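Local atomic coordinates of putative hemin ABC transport system, membrane protein (Burkholderia cenocepacia J2315, PDB entry 5B57), a protein that probably forms the membrane-spanning permease subunit of an ABC transporter that takes up heme into the cell. Residues A[119-124]-A[295-300]; A[257-262]-A[291-296]; A[263-268]-A[284-289]. One frame throughout, in Å; residues are numbered along the deposited sequence.

Contact 1. Residues A[119-124]-A[295-300]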
loop_
_atom_site.group_PDB
_atom_site.type_symbol
_atom_site.label_atom_id
_atom_site.label_comp_id
_atom_site.label_asym_id
_atom_site.label_seq_id
_atom_site.Cartn_x
_atom_site.Cartn_y
_atom_site.Cartn_z
ATOM N N GLY A 119 -19.612 -13.565 0.072
ATOM C CA GLY A 119 -18.510 -14.407 0.527
ATOM C C GLY A 119 -17.612 -14.874 -0.604
ATOM O O GLY A 119 -16.388 -14.687 -0.565
ATOM N N ALA A 120 -18.214 -15.462 -1.646
ATOM C CA ALA A 120 -17.470 -16.026 -2.760
ATOM C C ALA A 120 -16.810 -14.944 -3.614
ATOM O O ALA A 120 -15.648 -15.069 -3.990
ATOM C CB ALA A 120 -18.397 -16.892 -3.614
ATOM N N THR A 121 -17.537 -13.883 -3.960
ATOM C CA THR A 121 -16.904 -12.858 -4.791
ATOM C C THR A 121 -15.790 -12.144 -4.034
ATOM O O THR A 121 -14.812 -11.700 -4.648
ATOM C CB THR A 121 -17.931 -11.837 -5.326
ATOM O OG1 THR A 121 -18.790 -11.382 -4.268
ATOM C CG2 THR A 121 -18.760 -12.429 -6.479
ATOM N N GLY A 122 -15.901 -12.046 -2.708
ATOM C CA GLY A 122 -14.832 -11.423 -1.937
ATOM C C GLY A 122 -13.571 -12.268 -1.927
ATOM O O GLY A 122 -12.457 -11.762 -2.142
ATOM N N ALA A 123 -13.737 -13.573 -1.665
ATOM C CA ALA A 123 -12.639 -14.523 -1.778
ATOM C C ALA A 123 -11.929 -14.392 -3.125
ATOM O O ALA A 123 -10.692 -14.365 -3.183
ATOM C CB ALA A 123 -13.167 -15.937 -1.567
ATOM N N ALA A 124 -12.695 -14.278 -4.214
ATOM C CA ALA A 124 -12.076 -14.139 -5.524
ATOM C C ALA A 124 -11.314 -12.828 -5.630
ATOM O O ALA A 124 -10.134 -12.811 -6.005
ATOM C CB ALA A 124 -13.125 -14.244 -6.630
ATOM N N ALA A 295 -18.876 -8.798 -11.083
ATOM C CA ALA A 295 -19.824 -7.730 -11.409
ATOM C C ALA A 295 -21.220 -8.293 -11.614
ATOM O O ALA A 295 -22.216 -7.699 -11.190
ATOM C CB ALA A 295 -19.348 -6.983 -12.647
ATOM N N LEU A 296 -21.290 -9.484 -12.205
ATOM C CA LEU A 296 -22.551 -10.147 -12.499
ATOM C C LEU A 296 -23.253 -10.644 -11.233
ATOM O O LEU A 296 -24.477 -10.489 -11.114
ATOM C CB LEU A 296 -22.275 -11.288 -13.473
ATOM C CG LEU A 296 -23.463 -12.161 -13.796
ATOM C CD1 LEU A 296 -24.505 -11.303 -14.480
ATOM C CD2 LEU A 296 -23.038 -13.323 -14.669
ATOM N N ALA A 297 -22.508 -11.234 -10.264
ATOM C CA ALA A 297 -23.139 -11.696 -9.018
ATOM C C ALA A 297 -23.493 -10.555 -8.053
ATOM O O ALA A 297 -24.620 -10.490 -7.541
ATOM C CB ALA A 297 -22.251 -12.691 -8.298
ATOM N N VAL A 298 -22.541 -9.669 -7.761
ATOM C CA VAL A 298 -22.832 -8.519 -6.908
ATOM C C VAL A 298 -23.911 -7.637 -7.533
ATOM O O VAL A 298 -24.794 -7.122 -6.833
ATOM C CB VAL A 298 -21.539 -7.731 -6.630
ATOM C CG1 VAL A 298 -21.835 -6.471 -5.830
ATOM C CG2 VAL A 298 -20.552 -8.604 -5.905
ATOM N N GLY A 299 -23.862 -7.436 -8.852
ATOM C CA GLY A 299 -24.857 -6.570 -9.473
ATOM C C GLY A 299 -26.259 -7.119 -9.316
ATOM O O GLY A 299 -27.203 -6.378 -9.051
ATOM N N ALA A 300 -26.411 -8.433 -9.475
ATOM C CA ALA A 300 -27.687 -9.068 -9.199
ATOM C C ALA A 300 -28.122 -8.852 -7.760
ATOM O O ALA A 300 -29.316 -8.678 -7.502
ATOM C CB ALA A 300 -27.600 -10.559 -9.505
#

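Contact 2. Residues A[257-262]-A[291-296]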
loop_
_atom_site.group_PDB
_atom_site.type_symbol
_atom_site.label_atom_id
_atom_site.label_comp_id
_atom_site.label_asym_id
_atom_site.label_seq_id
_atom_site.Cartn_x
_atom_site.Cartn_y
_atom_site.Cartn_z
ATOM N N VAL A 257 -20.257 -19.956 -10.761
ATOM C CA VAL A 257 -19.621 -20.995 -11.574
ATOM C C VAL A 257 -18.319 -20.476 -12.175
ATOM O O VAL A 257 -17.276 -21.141 -12.115
ATOM C CB VAL A 257 -20.597 -21.501 -12.658
ATOM C CG1 VAL A 257 -19.839 -22.063 -13.846
ATOM C CG2 VAL A 257 -21.520 -22.568 -12.086
ATOM N N LEU A 258 -18.354 -19.253 -12.719
ATOM C CA LEU A 258 -17.183 -18.691 -13.393
ATOM C C LEU A 258 -15.997 -18.514 -12.451
ATOM O O LEU A 258 -14.838 -18.613 -12.880
ATOM C CB LEU A 258 -17.536 -17.348 -14.012
ATOM C CG LEU A 258 -18.589 -17.274 -15.095
ATOM C CD1 LEU A 258 -18.731 -15.811 -15.445
ATOM C CD2 LEU A 258 -18.114 -18.082 -16.283
ATOM N N LEU A 259 -16.253 -18.223 -11.172
ATOM C CA LEU A 259 -15.157 -18.104 -10.212
ATOM C C LEU A 259 -14.520 -19.464 -9.940
ATOM O O LEU A 259 -13.299 -19.613 -10.047
ATOM C CB LEU A 259 -15.644 -17.464 -8.909
ATOM C CG LEU A 259 -16.065 -15.974 -8.992
ATOM C CD1 LEU A 259 -16.488 -15.413 -7.628
ATOM C CD2 LEU A 259 -14.968 -15.135 -9.635
ATOM N N VAL A 260 -15.346 -20.476 -9.621
ATOM C CA VAL A 260 -14.877 -21.845 -9.411
ATOM C C VAL A 260 -13.992 -22.312 -10.568
ATOM O O VAL A 260 -12.974 -22.986 -10.361
ATOM C CB VAL A 260 -16.059 -22.812 -9.225
ATOM C CG1 VAL A 260 -15.540 -24.221 -9.058
ATOM C CG2 VAL A 260 -16.937 -22.413 -8.037
ATOM N N ARG A 261 -14.372 -21.980 -11.803
ATOM C CA ARG A 261 -13.546 -22.354 -12.947
ATOM C C ARG A 261 -12.201 -21.638 -12.966
ATOM O O ARG A 261 -11.458 -21.816 -13.936
ATOM C CB ARG A 261 -14.296 -22.084 -14.254
ATOM C CG ARG A 261 -15.229 -23.219 -14.751
ATOM C CD ARG A 261 -16.252 -23.739 -13.700
ATOM N NE ARG A 261 -17.007 -24.907 -14.180
ATOM C CZ ARG A 261 -17.789 -25.688 -13.426
ATOM N NH1 ARG A 261 -17.938 -25.449 -12.129
ATOM N NH2 ARG A 261 -18.424 -26.724 -13.971
ATOM N N GLU A 262 -11.878 -20.830 -11.937
ATOM C CA GLU A 262 -10.635 -20.065 -11.846
ATOM C C GLU A 262 -9.923 -20.296 -10.513
ATOM O O GLU A 262 -9.044 -19.509 -10.132
ATOM C CB GLU A 262 -10.902 -18.567 -12.030
ATOM C CG GLU A 262 -11.549 -18.176 -13.363
ATOM C CD GLU A 262 -10.614 -18.355 -14.552
ATOM O OE1 GLU A 262 -9.384 -18.282 -14.347
ATOM O OE2 GLU A 262 -11.104 -18.575 -15.687
ATOM N N LEU A 291 -13.514 -10.163 -12.703
ATOM C CA LEU A 291 -14.286 -8.915 -12.631
ATOM C C LEU A 291 -15.683 -9.054 -13.250
ATOM O O LEU A 291 -16.692 -8.689 -12.631
ATOM C CB LEU A 291 -13.509 -7.799 -13.308
ATOM C CG LEU A 291 -12.260 -7.537 -12.486
ATOM C CD1 LEU A 291 -11.502 -6.394 -13.101
ATOM C CD2 LEU A 291 -12.677 -7.245 -11.041
ATOM N N VAL A 292 -15.763 -9.569 -14.477
ATOM C CA VAL A 292 -17.084 -9.787 -15.054
ATOM C C VAL A 292 -17.878 -10.791 -14.216
ATOM O O VAL A 292 -19.091 -10.631 -14.045
ATOM C CB VAL A 292 -16.981 -10.201 -16.538
ATOM C CG1 VAL A 292 -16.140 -11.363 -16.675
ATOM C CG2 VAL A 292 -18.295 -10.616 -17.060
ATOM N N ALA A 293 -17.228 -11.790 -13.613
ATOM C CA ALA A 293 -18.026 -12.700 -12.784
ATOM C C ALA A 293 -18.454 -12.033 -11.479
ATOM O O ALA A 293 -19.605 -12.186 -11.055
ATOM C CB ALA A 293 -17.281 -14.002 -12.506
ATOM N N VAL A 294 -17.555 -11.280 -10.834
ATOM C CA VAL A 294 -17.949 -10.540 -9.633
ATOM C C VAL A 294 -19.025 -9.512 -9.956
ATOM O O VAL A 294 -19.986 -9.345 -9.194
ATOM C CB VAL A 294 -16.728 -9.872 -8.979
ATOM C CG1 VAL A 294 -17.177 -8.846 -7.948
ATOM C CG2 VAL A 294 -15.839 -10.930 -8.365
ATOM N N ALA A 295 -18.876 -8.798 -11.083
ATOM C CA ALA A 295 -19.824 -7.730 -11.409
ATOM C C ALA A 295 -21.220 -8.293 -11.614
ATOM O O ALA A 295 -22.216 -7.699 -11.190
ATOM C CB ALA A 295 -19.348 -6.983 -12.647
ATOM N N LEU A 296 -21.290 -9.484 -12.205
ATOM C CA LEU A 296 -22.551 -10.147 -12.499
ATOM C C LEU A 296 -23.253 -10.644 -11.233
ATOM O O LEU A 296 -24.477 -10.489 -11.114
ATOM C CB LEU A 296 -22.275 -11.288 -13.473
ATOM C CG LEU A 296 -23.463 -12.161 -13.796
ATOM C CD1 LEU A 296 -24.505 -11.303 -14.480
ATOM C CD2 LEU A 296 -23.038 -13.323 -14.669
#

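Contact 3. Residues A[263-268]-A[284-289]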
loop_
_atom_site.group_PDB
_atom_site.type_symbol
_atom_site.label_atom_id
_atom_site.label_comp_id
_atom_site.label_asym_id
_atom_site.label_seq_id
_atom_site.Cartn_x
_atom_site.Cartn_y
_atom_site.Cartn_z
ATOM N N ARG A 263 -10.274 -21.360 -9.795
ATOM C CA ARG A 263 -9.715 -21.560 -8.463
ATOM C C ARG A 263 -8.233 -21.912 -8.510
ATOM O O ARG A 263 -7.501 -21.594 -7.573
ATOM C CB ARG A 263 -10.501 -22.640 -7.716
ATOM C CG ARG A 263 -10.559 -23.978 -8.428
ATOM C CD ARG A 263 -11.723 -24.812 -7.919
ATOM N NE ARG A 263 -11.787 -26.133 -8.542
ATOM C CZ ARG A 263 -12.579 -27.097 -8.103
ATOM N NH1 ARG A 263 -13.352 -26.864 -7.048
ATOM N NH2 ARG A 263 -12.600 -28.282 -8.705
ATOM N N ASP A 264 -7.767 -22.564 -9.575
ATOM C CA ASP A 264 -6.357 -22.919 -9.636
ATOM C C ASP A 264 -5.520 -21.735 -10.098
ATOM O O ASP A 264 -4.503 -21.400 -9.475
ATOM C CB ASP A 264 -6.157 -24.117 -10.560
ATOM C CG ASP A 264 -6.764 -25.396 -10.004
ATOM O OD1 ASP A 264 -6.651 -25.642 -8.782
ATOM O OD2 ASP A 264 -7.354 -26.154 -10.802
ATOM N N ALA A 265 -5.956 -21.075 -11.181
ATOM C CA ALA A 265 -5.266 -19.880 -11.655
ATOM C C ALA A 265 -5.135 -18.837 -10.547
ATOM O O ALA A 265 -4.077 -18.208 -10.397
ATOM C CB ALA A 265 -6.003 -19.306 -12.858
ATOM N N LEU A 266 -6.189 -18.660 -9.743
ATOM C CA LEU A 266 -6.125 -17.711 -8.636
ATOM C C LEU A 266 -5.119 -18.147 -7.588
ATOM O O LEU A 266 -4.450 -17.301 -6.980
ATOM C CB LEU A 266 -7.501 -17.529 -7.996
ATOM C CG LEU A 266 -8.505 -16.661 -8.758
ATOM C CD1 LEU A 266 -9.897 -16.841 -8.159
ATOM C CD2 LEU A 266 -8.061 -15.212 -8.741
ATOM N N ASN A 267 -4.995 -19.456 -7.352
ATOM C CA ASN A 267 -4.012 -19.903 -6.375
ATOM C C ASN A 267 -2.618 -19.595 -6.864
ATOM O O ASN A 267 -1.775 -19.150 -6.084
ATOM C CB ASN A 267 -4.159 -21.389 -6.080
ATOM C CG ASN A 267 -5.141 -21.657 -4.964
ATOM O OD1 ASN A 267 -5.470 -20.759 -4.185
ATOM N ND2 ASN A 267 -5.623 -22.896 -4.880
ATOM N N ALA A 268 -2.373 -19.789 -8.167
ATOM C CA ALA A 268 -1.058 -19.514 -8.737
ATOM C C ALA A 268 -0.752 -18.023 -8.737
ATOM O O ALA A 268 0.400 -17.634 -8.518
ATOM C CB ALA A 268 -0.955 -20.089 -10.151
ATOM N N GLN A 284 -3.855 -11.648 -17.572
ATOM C CA GLN A 284 -4.729 -10.593 -18.070
ATOM C C GLN A 284 -6.142 -11.117 -18.328
ATOM O O GLN A 284 -7.125 -10.495 -17.909
ATOM C CB GLN A 284 -4.117 -9.956 -19.312
ATOM C CG GLN A 284 -2.805 -9.273 -18.983
ATOM C CD GLN A 284 -3.016 -8.197 -17.932
ATOM O OE1 GLN A 284 -4.042 -7.511 -17.945
ATOM N NE2 GLN A 284 -2.075 -8.070 -16.993
ATOM N N ARG A 285 -6.270 -12.272 -18.994
ATOM C CA ARG A 285 -7.588 -12.883 -19.125
ATOM C C ARG A 285 -8.162 -13.222 -17.765
ATOM O O ARG A 285 -9.384 -13.174 -17.579
ATOM C CB ARG A 285 -7.536 -14.156 -19.978
ATOM C CG ARG A 285 -6.983 -14.003 -21.391
ATOM C CD ARG A 285 -8.025 -13.469 -22.351
ATOM N NE ARG A 285 -9.165 -14.378 -22.517
ATOM C CZ ARG A 285 -10.343 -14.012 -23.020
ATOM N NH1 ARG A 285 -10.548 -12.754 -23.400
ATOM N NH2 ARG A 285 -11.318 -14.900 -23.135
ATOM N N LEU A 286 -7.304 -13.572 -16.801
ATOM C CA LEU A 286 -7.800 -13.933 -15.471
ATOM C C LEU A 286 -8.413 -12.728 -14.772
ATOM O O LEU A 286 -9.494 -12.831 -14.179
ATOM C CB LEU A 286 -6.680 -14.530 -14.627
ATOM C CG LEU A 286 -6.961 -14.738 -13.139
ATOM C CD1 LEU A 286 -8.144 -15.658 -12.980
ATOM C CD2 LEU A 286 -5.735 -15.312 -12.400
ATOM N N LYS A 287 -7.734 -11.575 -14.827
ATOM C CA LYS A 287 -8.299 -10.375 -14.225
ATOM C C LYS A 287 -9.683 -10.074 -14.802
ATOM O O LYS A 287 -10.629 -9.824 -14.054
ATOM C CB LYS A 287 -7.336 -9.202 -14.405
ATOM C CG LYS A 287 -6.014 -9.410 -13.672
ATOM C CD LYS A 287 -5.054 -8.195 -13.728
ATOM C CE LYS A 287 -3.915 -8.330 -12.680
ATOM N NZ LYS A 287 -2.990 -7.149 -12.480
ATOM N N ARG A 288 -9.843 -10.156 -16.121
ATOM C CA ARG A 288 -11.124 -9.772 -16.700
ATOM C C ARG A 288 -12.216 -10.784 -16.381
ATOM O O ARG A 288 -13.365 -10.400 -16.198
ATOM C CB ARG A 288 -10.978 -9.562 -18.213
ATOM C CG ARG A 288 -12.289 -9.434 -18.984
ATOM C CD ARG A 288 -12.085 -9.156 -20.498
ATOM N NE ARG A 288 -13.210 -8.379 -21.049
ATOM C CZ ARG A 288 -13.286 -7.896 -22.295
ATOM N NH1 ARG A 288 -14.354 -7.195 -22.669
ATOM N NH2 ARG A 288 -12.305 -8.109 -23.173
ATOM N N ARG A 289 -11.887 -12.066 -16.265
ATOM C CA ARG A 289 -12.933 -13.064 -16.058
ATOM C C ARG A 289 -13.496 -12.992 -14.649
ATOM O O ARG A 289 -14.703 -13.136 -14.454
ATOM C CB ARG A 289 -12.401 -14.463 -16.379
ATOM C CG ARG A 289 -12.513 -14.757 -17.875
ATOM C CD ARG A 289 -12.147 -16.177 -18.277
ATOM N NE ARG A 289 -10.728 -16.460 -18.048
ATOM C CZ ARG A 289 -9.999 -17.323 -18.758
ATOM N NH1 ARG A 289 -8.717 -17.502 -18.456
ATOM N NH2 ARG A 289 -10.543 -17.994 -19.773
#

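Contact 1. Residues A[119-124]-A[295-300]
Thr121 of helix 94-128 lies against Ala297 and Val298 of helix 283-305, and its two branches divide the work. The methyl CG2 turns to the alanine, 3.9 Å from Ala297 CB, while the hydroxyl side passes the valine, with OG1 3.7 Å from Val298 CG2. The two meetings differ in character: the first joins two methyl groups, whereas in the second a polar atom merely rests beside a valine branch. Ala297 aims its CB at the opposing helix. Val298 instead points across the interface, and its side chain and that of Thr121 cross obliquely.

The torsion of Thr121 explains this division. With chi1 at 48°, OG1 sits between the backbone N and the carbonyl carbon, which places CG2 anti to the carbonyl carbon. The branch of Val298 that meets the hydroxyl is CG2, beside its own backbone N. The hydroxyl finds its main polar partner within its own helix, hydrogen bonding to the carbonyl oxygen of Gly117 one turn earlier, with a weak second bond to that of Phe118. A polar side chain can thus lie in a buried apolar contact without a partner across it.

At the nearest point, Thr121 CA and Ala297 CA are 7.6 Å apart, a close approach made with small side chains. Leu259 of helix 242-260 covers Thr121 from one side, and Pro136 touches both Thr121 and Val298. These helices run in opposite senses in the interior of the chain. The contact thus joins two antiparallel, predicted membrane-spanning helices inside the all-helical bundle of a FecCD-family permease, the fold of BtuC.

Contact 2. Residues A[257-262]-A[291-296]
Leu258 and Leu259, consecutive residues near the end of helix 242-260, receive the methyl of Ala293 from helix 283-305 between them. Every interaction between the two segments is apolar. Leu258 reaches the alanine in two places, its CB and its CD1 each 3.7 Å from Ala293 CB, so the beta carbon and one branch meet the methyl from the same side, with Leu259 CD2 across the methyl from CD1. Leu259 approaches with its end: its CB leaves the backbone across the interface, but with CG anti to the carbonyl carbon (chi1 -68°) and an extended chi2 its CD2 arrives 3.9 Å from Ala293 CB. The same CD2 lies at a looser 4.5 Å from Val294 CG2. A single methyl is therefore met by two leucines, and its small size goes with a short backbone separation, Leu258 CA standing 6.1 Å from Ala293 CA.

Polar groups lie beyond this apolar patch, where the first helix runs out. After Val260 the chain leaves the helical path, and Glu262 occupies the N-cap position of the short helix 263-269. Its carboxylate forms a salt bridge with Arg289, one turn before Ala293 on helix 283-305, so an ionic link joins the chain leaving the first helix to the second helix.

The two helices pass antiparallel, and a third completes the setting. Helix 94-128 lies against both: Ala124 touches Leu259, while Thr121 and Met125 touch Val294. Further along helix 283-305, Ala295 and Leu296 turn to another neighbour, helix 168-188, where they meet Leu178, Ala181 and Phe174. Helix 283-305 is thus packed between helix 242-260, helix 94-128 and helix 168-188.

Contact 3. Residues A[263-268]-A[284-289]
Leu286 of helix 283-305 extends its two methyl branches to neighbouring residues of the short helix 263-269, CD2 to Ala265 and CD1 to Leu266. The side-chain interactions are apolar. Leu286 CD2 is 4.0 Å from Ala265 CB, and Leu286 CD1 is 4.3 Å from Leu266 CD2, a branch end against a branch end. The CB of Leu286 points toward the short helix, and CG anti to the backbone N (chi1 170°) carries the two methyls onto it, whereas Leu266 leaves its backbone across the interface and only its end comes nearer.

A second kind of contact involves the backbone: CD2 of Leu286 also rests 3.9 Å from the carbonyl oxygen Ala265 O, so the leucine lies on the main chain as well as on the alanine methyl. No hydrogen bond joins the two segments. Val281 packs on both Ala265 and Leu286, extending the apolar patch.

Polar groups around the patch tie it to other parts of the chain. Asn267 ND2 bonds to Asp326 OD1, and its OD1 accepts from the backbone N of Gln327; Lys287 forms a salt bridge with Glu273, at the start of helix 273-278.

Aromatic packing from a chain of another protein reaches Asp264, Ala265, Asn267 and Ala268. A short helix in the link between two membrane-spanning helices, packed on the rest of the permease on one side and met by a partner chain, is consistent with the coupling helices through which such importers engage their ATPase subunits.

Overall arrangement
All three contacts use helix 283-305, following it from the interior of the chain at contact 1 to the periphery at contact 3, whose centre is about 20 Å from the chain's centre. Contacts 1 and 2 share Ala295 and Leu296, have centres about 7 Å apart and meet where Ala124 CB lies 3.6 Å from Leu259 CD2. Contacts 2 and 3, about 10 Å apart between centres, are linked by Glu262 OE2 and Arg289 NE at 3.2 Å. A bound detergent, decyl-beta-D-maltopyranoside, lies about 9 Å from the side chain of Ala297, too far to touch it. One membrane helix thus connects the buried bundle with the probable ATPase-facing region.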